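Local coordinates for hypothetical protein (Staphylococcus aureus subsp. aureus, PDB 2IL5) that is of unknown function but belongs to the Activator of Hsp90 ATPase homolog 1-like family, whose Bet v 1-like fold often encloses a ligand-binding cavity, at residues I18-F24 and G116-F122; V76-I80 and M92-P97. All blocks are in the same frame, centred on the assembly; numbering follows the deposited sequence.

Contact 1. Residues I18-F24 and G116-F122; sequences IEKLYKF and GGTQMLF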
ATOM      1  N   ILE A  18     -10.580  -1.724  -1.844  1.00 46.12           N
ATOM      2  CA  ILE A  18     -10.573  -0.931  -3.076  1.00 46.21           C
ATOM      3  C   ILE A  18     -10.537  -1.824  -4.320  1.00 46.78           C
ATOM      4  O   ILE A  18      -9.730  -2.743  -4.407  1.00 46.75           O
ATOM      5  CB  ILE A  18      -9.409   0.130  -3.110  1.00 46.18           C
ATOM      6  CG1 ILE A  18      -9.591   1.176  -1.987  1.00 44.49           C
ATOM      7  CG2 ILE A  18      -9.338   0.788  -4.505  1.00 45.05           C
ATOM      8  CD1 ILE A  18      -8.495   2.231  -1.884  1.00 40.33           C
ATOM      9  N   GLU A  19     -11.443  -1.567  -5.261  1.00 48.34           N
ATOM     10  CA  GLU A  19     -11.415  -2.222  -6.579  1.00 49.26           C
ATOM     11  C   GLU A  19     -11.031  -1.214  -7.667  1.00 49.14           C
ATOM     12  O   GLU A  19     -11.650  -0.149  -7.777  1.00 48.83           O
ATOM     13  CB  GLU A  19     -12.769  -2.858  -6.923  1.00 49.35           C
ATOM     14  CG  GLU A  19     -12.812  -3.405  -8.345  1.00 53.27           C
ATOM     15  CD  GLU A  19     -14.140  -4.032  -8.724  1.00 57.67           C
ATOM     16  OE1 GLU A  19     -15.150  -3.830  -8.016  1.00 59.54           O
ATOM     17  OE2 GLU A  19     -14.169  -4.737  -9.747  1.00 60.04           O
ATOM     18  N   LYS A  20     -10.000  -1.542  -8.447  1.00 49.12           N
ATOM     19  CA  LYS A  20      -9.652  -0.762  -9.650  1.00 49.23           C
ATOM     20  C   LYS A  20      -9.673  -1.623 -10.914  1.00 48.70           C
ATOM     21  O   LYS A  20      -9.215  -2.765 -10.896  1.00 47.90           O
ATOM     22  CB  LYS A  20      -8.270  -0.146  -9.512  1.00 49.44           C
ATOM     23  CG  LYS A  20      -8.142   0.882  -8.410  1.00 53.03           C
ATOM     24  CD  LYS A  20      -8.960   2.091  -8.757  1.00 55.90           C
ATOM     25  CE  LYS A  20      -8.965   3.073  -7.620  1.00 57.34           C
ATOM     26  NZ  LYS A  20      -9.686   4.306  -8.057  1.00 57.51           N
ATOM     27  N   LEU A  21     -10.201  -1.055 -12.000  1.00 48.88           N
ATOM     28  CA  LEU A  21     -10.184  -1.666 -13.354  1.00 48.83           C
ATOM     29  C   LEU A  21      -9.232  -0.886 -14.284  1.00 48.84           C
ATOM     30  O   LEU A  21      -9.404   0.301 -14.509  1.00 47.80           O
ATOM     31  CB  LEU A  21     -11.592  -1.701 -13.962  1.00 48.33           C
ATOM     32  CG  LEU A  21     -12.686  -2.517 -13.247  1.00 48.79           C
ATOM     33  CD1 LEU A  21     -14.046  -2.303 -13.924  1.00 49.58           C
ATOM     34  CD2 LEU A  21     -12.389  -3.997 -13.202  1.00 46.72           C
ATOM     35  N   TYR A  22      -8.202  -1.567 -14.782  1.00 49.33           N
ATOM     36  CA  TYR A  22      -7.230  -0.956 -15.677  1.00 49.12           C
ATOM     37  C   TYR A  22      -7.252  -1.677 -16.995  1.00 49.22           C
ATOM     38  O   TYR A  22      -7.638  -2.845 -17.051  1.00 49.48           O
ATOM     39  CB  TYR A  22      -5.822  -1.041 -15.092  1.00 48.85           C
ATOM     40  CG  TYR A  22      -5.690  -0.370 -13.764  1.00 50.19           C
ATOM     41  CD1 TYR A  22      -5.370  -1.104 -12.606  1.00 49.96           C
ATOM     42  CD2 TYR A  22      -5.924   1.007 -13.643  1.00 49.87           C
ATOM     43  CE1 TYR A  22      -5.264  -0.465 -11.370  1.00 49.71           C
ATOM     44  CE2 TYR A  22      -5.822   1.643 -12.433  1.00 50.20           C
ATOM     45  CZ  TYR A  22      -5.490   0.903 -11.290  1.00 50.26           C
ATOM     46  OH  TYR A  22      -5.387   1.576 -10.097  1.00 49.61           O
ATOM     47  N   LYS A  23      -6.817  -0.973 -18.036  1.00 49.10           N
ATOM     48  CA  LYS A  23      -6.586  -1.547 -19.353  1.00 49.86           C
ATOM     49  C   LYS A  23      -5.276  -2.354 -19.419  1.00 49.72           C
ATOM     50  O   LYS A  23      -5.101  -3.198 -20.294  1.00 49.90           O
ATOM     51  CB  LYS A  23      -6.543  -0.428 -20.408  1.00 50.00           C
ATOM     52  CG  LYS A  23      -5.367   0.532 -20.182  1.00 50.80           C
ATOM     53  CD  LYS A  23      -5.305   1.647 -21.184  1.00 53.47           C
ATOM     54  CE  LYS A  23      -4.284   2.670 -20.733  1.00 54.66           C
ATOM     55  NZ  LYS A  23      -4.603   4.033 -21.249  1.00 57.31           N
ATOM     56  N   PHE A  24      -4.343  -2.057 -18.523  1.00 49.67           N
ATOM     57  CA  PHE A  24      -3.058  -2.767 -18.468  1.00 49.59           C
ATOM     58  C   PHE A  24      -3.220  -4.251 -18.175  1.00 48.55           C
ATOM     59  O   PHE A  24      -4.153  -4.616 -17.487  1.00 47.82           O
ATOM     60  CB  PHE A  24      -2.203  -2.173 -17.360  1.00 50.32           C
ATOM     61  CG  PHE A  24      -2.045  -0.707 -17.453  1.00 51.92           C
ATOM     62  CD1 PHE A  24      -1.474  -0.130 -18.584  1.00 54.98           C
ATOM     63  CD2 PHE A  24      -2.460   0.110 -16.413  1.00 53.33           C
ATOM     64  CE1 PHE A  24      -1.327   1.265 -18.671  1.00 56.14           C
ATOM     65  CE2 PHE A  24      -2.312   1.491 -16.491  1.00 53.48           C
ATOM     66  CZ  PHE A  24      -1.743   2.065 -17.611  1.00 54.23           C
ATOM     67  N   GLY A 116     -10.489  -5.669 -20.833  1.00 61.30           N
ATOM     68  CA  GLY A 116      -9.292  -4.988 -20.357  1.00 59.95           C
ATOM     69  C   GLY A 116      -8.097  -5.833 -19.986  1.00 58.54           C
ATOM     70  O   GLY A 116      -7.991  -6.999 -20.339  1.00 59.33           O
ATOM     71  N   GLY A 117      -7.167  -5.209 -19.289  1.00 57.60           N
ATOM     72  CA  GLY A 117      -6.062  -5.934 -18.703  1.00 55.66           C
ATOM     73  C   GLY A 117      -6.456  -6.562 -17.388  1.00 53.42           C
ATOM     74  O   GLY A 117      -6.618  -7.765 -17.293  1.00 53.90           O
ATOM     75  N   THR A 118      -6.617  -5.739 -16.363  1.00 52.04           N
ATOM     76  CA  THR A 118      -6.733  -6.264 -14.997  1.00 48.85           C
ATOM     77  C   THR A 118      -7.789  -5.621 -14.126  1.00 47.35           C
ATOM     78  O   THR A 118      -8.022  -4.411 -14.184  1.00 46.44           O
ATOM     79  CB  THR A 118      -5.338  -6.400 -14.285  1.00 49.36           C
ATOM     80  OG1 THR A 118      -5.411  -6.154 -12.843  1.00 51.26           O
ATOM     81  CG2 THR A 118      -4.355  -5.530 -14.897  1.00 46.33           C
ATOM     82  N   GLN A 119      -8.458  -6.485 -13.361  1.00 46.00           N
ATOM     83  CA  GLN A 119      -9.157  -6.100 -12.142  1.00 45.38           C
ATOM     84  C   GLN A 119      -8.239  -6.223 -10.928  1.00 45.39           C
ATOM     85  O   GLN A 119      -7.705  -7.292 -10.629  1.00 44.91           O
ATOM     86  CB  GLN A 119     -10.369  -6.991 -11.924  1.00 45.50           C
ATOM     87  CG  GLN A 119     -11.206  -6.610 -10.737  1.00 42.76           C
ATOM     88  CD  GLN A 119     -12.328  -7.586 -10.498  1.00 43.31           C
ATOM     89  OE1 GLN A 119     -12.212  -8.767 -10.818  1.00 43.84           O
ATOM     90  NE2 GLN A 119     -13.424  -7.104  -9.922  1.00 43.51           N
HETATM   91  N   MSE A 120      -8.072  -5.122 -10.207  1.00 45.38           N
HETATM   92  CA  MSE A 120      -7.225  -5.127  -9.045  1.00 44.40           C
HETATM   93  C   MSE A 120      -8.084  -4.950  -7.823  1.00 44.53           C
HETATM   94  O   MSE A 120      -8.775  -3.942  -7.683  1.00 44.31           O
HETATM   95  CB  MSE A 120      -6.167  -4.042  -9.132  1.00 44.41           C
HETATM   96  CG  MSE A 120      -5.174  -4.058  -7.970  1.00 45.41           C
HETATM   97 SE   MSE A 120      -3.975  -2.509  -7.962  0.70 47.68          SE
HETATM   98  CE  MSE A 120      -5.075  -1.172  -7.123  1.00 42.78           C
ATOM     99  N   LEU A 121      -8.019  -5.965  -6.951  1.00 44.28           N
ATOM    100  CA  LEU A 121      -8.736  -6.002  -5.693  1.00 43.73           C
ATOM    101  C   LEU A 121      -7.760  -5.876  -4.490  1.00 43.72           C
ATOM    102  O   LEU A 121      -6.928  -6.761  -4.194  1.00 42.67           O
ATOM    103  CB  LEU A 121      -9.623  -7.240  -5.609  1.00 43.71           C
ATOM    104  CG  LEU A 121     -10.614  -7.425  -6.777  1.00 45.29           C
ATOM    105  CD1 LEU A 121     -11.185  -8.843  -6.814  1.00 45.33           C
ATOM    106  CD2 LEU A 121     -11.731  -6.376  -6.695  1.00 47.24           C
ATOM    107  N   PHE A 122      -7.883  -4.732  -3.831  1.00 43.01           N
ATOM    108  CA  PHE A 122      -6.976  -4.344  -2.769  1.00 43.61           C
ATOM    109  C   PHE A 122      -7.684  -4.407  -1.424  1.00 42.83           C
ATOM    110  O   PHE A 122      -8.756  -3.821  -1.260  1.00 42.91           O
ATOM    111  CB  PHE A 122      -6.404  -2.919  -3.069  1.00 42.06           C
ATOM    112  CG  PHE A 122      -5.658  -2.273  -1.890  1.00 42.97           C
ATOM    113  CD1 PHE A 122      -4.300  -2.529  -1.679  1.00 39.63           C
ATOM    114  CD2 PHE A 122      -6.324  -1.367  -1.017  1.00 40.85           C
ATOM    115  CE1 PHE A 122      -3.626  -1.897  -0.639  1.00 40.40           C
ATOM    116  CE2 PHE A 122      -5.671  -0.740   0.042  1.00 37.57           C
ATOM    117  CZ  PHE A 122      -4.319  -0.980   0.228  1.00 37.77           C
TER
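Ile18 to Tyr22 and Thr118 to Phe122 run antiparallel as neighbouring strands, their axes 4.7 Å apart at an angle of 164°, with Ile18-Phe122, Lys20-Met120 and Tyr22-Thr118 as the hydrogen-bonded pairs. The central pair is bonded both ways, Lys20 N to Met120 O at 2.8 Å and Met120 N to Lys20 O at 2.7 Å. Where strand 18-22 ends, Gly117 and Thr118 both face Tyr22, a classic beta bulge: Tyr22 O accepts from Thr118 N at 3.1 Å, the donor standing above the carbonyl plane, and only weakly from Gly117 N. On the face carrying Glu19, Leu21, Gln119 and Leu121, Gln119 NE2 donates to Glu19 OE2, modelled at 2.5 Å, a length so short that it is doubtful; the amide and carboxylate planes are turned 42° apart. Both chains are extended and leave with CG anti to the backbone N (chi1 174° for Glu19), which brings their ends together diagonally between neighbouring non-hydrogen-bonded pairs. Leu121 CD2 lies against Glu19 CG at 3.6 Å, and Leu21 CD2 rests alongside the aliphatic part of Gln119. The other face is mostly apolar. Met120, a selenomethionine, sets SE at the edge of the Tyr22 ring, 4.2 Å from CE1, while its bent end places CE 3.9 Å from Lys20 CG. Lys20 itself reaches on to a salt bridge with Glu155, and Phe122 meets Phe154 and Phe158 of the same long helix, 136-166. This pairing of the first and last strands, with the C-terminal helix packed across one face of the antiparallel sheet, is characteristic of the helix-grip fold of Bet v 1-like proteins.

Contact 2. Residues V76-I80 and M92-P97; sequences VIEGI and MTIGMP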
ATOM      1  N   VAL A  76       9.931   6.778   7.349  1.00 49.44           N
ATOM      2  CA  VAL A  76      10.487   5.437   7.133  1.00 48.36           C
ATOM      3  C   VAL A  76       9.351   4.403   7.085  1.00 48.14           C
ATOM      4  O   VAL A  76       8.503   4.324   7.973  1.00 48.02           O
ATOM      5  CB  VAL A  76      11.581   5.056   8.192  1.00 48.69           C
ATOM      6  CG1 VAL A  76      12.166   3.698   7.877  1.00 48.42           C
ATOM      7  CG2 VAL A  76      12.686   6.107   8.243  1.00 47.55           C
ATOM      8  N   ILE A  77       9.324   3.650   6.002  1.00 46.97           N
ATOM      9  CA  ILE A  77       8.320   2.673   5.784  1.00 45.86           C
ATOM     10  C   ILE A  77       9.065   1.369   5.525  1.00 46.23           C
ATOM     11  O   ILE A  77       9.911   1.274   4.628  1.00 46.57           O
ATOM     12  CB  ILE A  77       7.379   3.054   4.606  1.00 45.85           C
ATOM     13  CG1 ILE A  77       6.803   4.455   4.808  1.00 45.27           C
ATOM     14  CG2 ILE A  77       6.277   2.007   4.374  1.00 43.06           C
ATOM     15  CD1 ILE A  77       7.366   5.541   3.842  1.00 41.88           C
ATOM     16  N   GLU A  78       8.763   0.371   6.347  1.00 46.21           N
ATOM     17  CA  GLU A  78       9.390  -0.948   6.257  1.00 45.13           C
ATOM     18  C   GLU A  78       8.346  -2.022   6.380  1.00 43.29           C
ATOM     19  O   GLU A  78       7.337  -1.831   7.028  1.00 42.38           O
ATOM     20  CB  GLU A  78      10.380  -1.152   7.396  1.00 45.69           C
ATOM     21  CG  GLU A  78      11.610  -0.299   7.316  1.00 48.89           C
ATOM     22  CD  GLU A  78      12.575  -0.661   8.413  1.00 53.72           C
ATOM     23  OE1 GLU A  78      12.105  -0.866   9.568  1.00 54.35           O
ATOM     24  OE2 GLU A  78      13.796  -0.743   8.126  1.00 55.57           O
ATOM     25  N   GLY A  79       8.632  -3.183   5.809  1.00 42.09           N
ATOM     26  CA  GLY A  79       7.758  -4.323   5.945  1.00 40.49           C
ATOM     27  C   GLY A  79       8.338  -5.504   5.220  1.00 41.09           C
ATOM     28  O   GLY A  79       9.516  -5.522   4.812  1.00 40.55           O
ATOM     29  N   ILE A  80       7.468  -6.473   5.018  1.00 41.47           N
ATOM     30  CA  ILE A  80       7.835  -7.799   4.551  1.00 43.02           C
ATOM     31  C   ILE A  80       6.891  -8.243   3.448  1.00 42.40           C
ATOM     32  O   ILE A  80       5.686  -8.006   3.534  1.00 42.90           O
ATOM     33  CB  ILE A  80       7.745  -8.833   5.745  1.00 42.39           C
ATOM     34  CG1 ILE A  80       8.863  -8.615   6.755  1.00 42.77           C
ATOM     35  CG2 ILE A  80       7.813 -10.240   5.244  1.00 46.17           C
ATOM     36  CD1 ILE A  80      10.211  -8.696   6.149  1.00 43.60           C
HETATM   37  N   MSE A  92       1.570  -8.433   1.731  1.00 42.19           N
HETATM   38  CA  MSE A  92       2.691  -7.783   2.328  1.00 43.94           C
HETATM   39  C   MSE A  92       2.265  -7.088   3.629  1.00 45.59           C
HETATM   40  O   MSE A  92       1.056  -6.888   3.880  1.00 45.63           O
HETATM   41  CB  MSE A  92       3.351  -6.816   1.323  1.00 43.45           C
HETATM   42  CG  MSE A  92       2.498  -5.663   0.880  1.00 43.64           C
HETATM   43 SE   MSE A  92       3.172  -4.691  -0.611  0.70 47.02          SE
HETATM   44  CE  MSE A  92       4.805  -4.064   0.221  1.00 42.80           C
ATOM     45  N   THR A  93       3.258  -6.783   4.469  1.00 46.81           N
ATOM     46  CA  THR A  93       3.057  -5.926   5.628  1.00 48.47           C
ATOM     47  C   THR A  93       3.548  -4.475   5.423  1.00 50.47           C
ATOM     48  O   THR A  93       4.476  -4.177   4.617  1.00 49.57           O
ATOM     49  CB  THR A  93       3.685  -6.461   6.923  1.00 47.89           C
ATOM     50  OG1 THR A  93       5.086  -6.190   6.936  1.00 47.36           O
ATOM     51  CG2 THR A  93       3.429  -7.937   7.126  1.00 46.19           C
ATOM     52  N   ILE A  94       2.852  -3.592   6.132  1.00 53.15           N
ATOM     53  CA  ILE A  94       3.282  -2.213   6.416  1.00 56.46           C
ATOM     54  C   ILE A  94       3.582  -2.232   7.905  1.00 57.77           C
ATOM     55  O   ILE A  94       2.704  -2.426   8.727  1.00 57.87           O
ATOM     56  CB  ILE A  94       2.191  -1.208   6.136  1.00 56.51           C
ATOM     57  CG1 ILE A  94       1.881  -1.172   4.653  1.00 56.99           C
ATOM     58  CG2 ILE A  94       2.648   0.205   6.560  1.00 61.01           C
ATOM     59  CD1 ILE A  94       2.673  -0.058   3.893  1.00 57.87           C
ATOM     60  N   GLY A  95       4.850  -2.127   8.256  1.00 60.30           N
ATOM     61  CA  GLY A  95       5.250  -2.414   9.624  1.00 61.89           C
ATOM     62  C   GLY A  95       6.035  -3.694   9.697  1.00 63.91           C
ATOM     63  O   GLY A  95       5.781  -4.666   8.986  1.00 63.68           O
HETATM   64  N   MSE A  96       6.997  -3.680  10.598  1.00 66.18           N
HETATM   65  CA  MSE A  96       7.996  -4.710  10.685  1.00 68.20           C
HETATM   66  C   MSE A  96       7.600  -5.697  11.825  1.00 69.78           C
HETATM   67  O   MSE A  96       7.518  -5.297  12.999  1.00 70.55           O
HETATM   68  CB  MSE A  96       9.343  -3.998  10.907  1.00 67.91           C
HETATM   69  CG  MSE A  96      10.572  -4.720  10.395  1.00 67.95           C
HETATM   70 SE   MSE A  96      10.582  -5.270   8.518  0.70 65.03          SE
HETATM   71  CE  MSE A  96      11.869  -6.744   8.729  1.00 66.14           C
ATOM     72  N   PRO A  97       7.281  -6.973  11.471  1.00 70.96           N
ATOM     73  CA  PRO A  97       6.910  -8.005  12.450  1.00 71.22           C
ATOM     74  C   PRO A  97       7.710  -7.939  13.742  1.00 71.62           C
ATOM     75  O   PRO A  97       7.287  -8.491  14.758  1.00 72.13           O
ATOM     76  CB  PRO A  97       7.222  -9.314  11.709  1.00 72.11           C
ATOM     77  CG  PRO A  97       6.994  -8.990  10.237  1.00 71.75           C
ATOM     78  CD  PRO A  97       7.214  -7.483  10.079  1.00 71.02           C
TER
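Thr93 N donates to Ile80 O at 2.9 Å, a backbone bond that pairs the antiparallel strands of a beta hairpin, while Gly95 N, just past the end of strand 89-94, donates to Glu78 O at 2.8 Å. Between them a side chain replaces a backbone acceptor: Ile80 N donates to Thr93 OG1 at 3.1 Å, by a bent bond (139° at the hydrogen). The same hydroxyl donates to Gly95 O at 2.6 Å, nearly in line with that carbonyl. A chi1 of 79° sets OG1 between the backbone N and the carbonyl carbon of Thr93, where it can serve both partners. Gly79, without a side chain, brings its CA within 3.5 Å of Thr93 O in a CA-H...O contact. The carboxylate of Glu78 turns to Lys62 in a salt bridge, on the neighbouring strand 62-68. Farther out, Met96, a selenomethionine bent at chi2, passes over Gly79 and meets Ile80 at about a right angle, CE against CD1 at 3.6 Å. The ring of Pro97 crosses the same isoleucine, with CD 3.9 Å from Ile80 CG1. Ile77 and Ile94 lie side by side and touch through CG2 and CD1. The chemistry implies a strand that departs from regular pairing: the Thr93 hydroxyl links Ile80 N to Gly95 O where the chain leaves the strand, at a glycine whose combined backbone angles suit only a residue with no side chain, and a sodium ion lies close by.

In the fold
Contacts 1 and 2 belong to one seven-stranded antiparallel sheet, to either side of the middle of the chain, and their own centres are 24 Å apart. They do not touch, the nearest atoms being about 7 Å from each other. Strand 104-112 spans the gap, hydrogen-bonding through its backbone to Gln119 and Leu121 on one side and to Met92 and Ile94 on the other. The hairpin of contact 2 falls within the chain between the two segments of contact 1, a local pairing inside a long-range one. Trp33 touches side chains of both contacts: Met120 and Phe122 of the first, Met92 of the second. The sodium ion comes within about 4 Å of Gly95 at the nearest atoms but is about 14 Å from the side chain of Phe122.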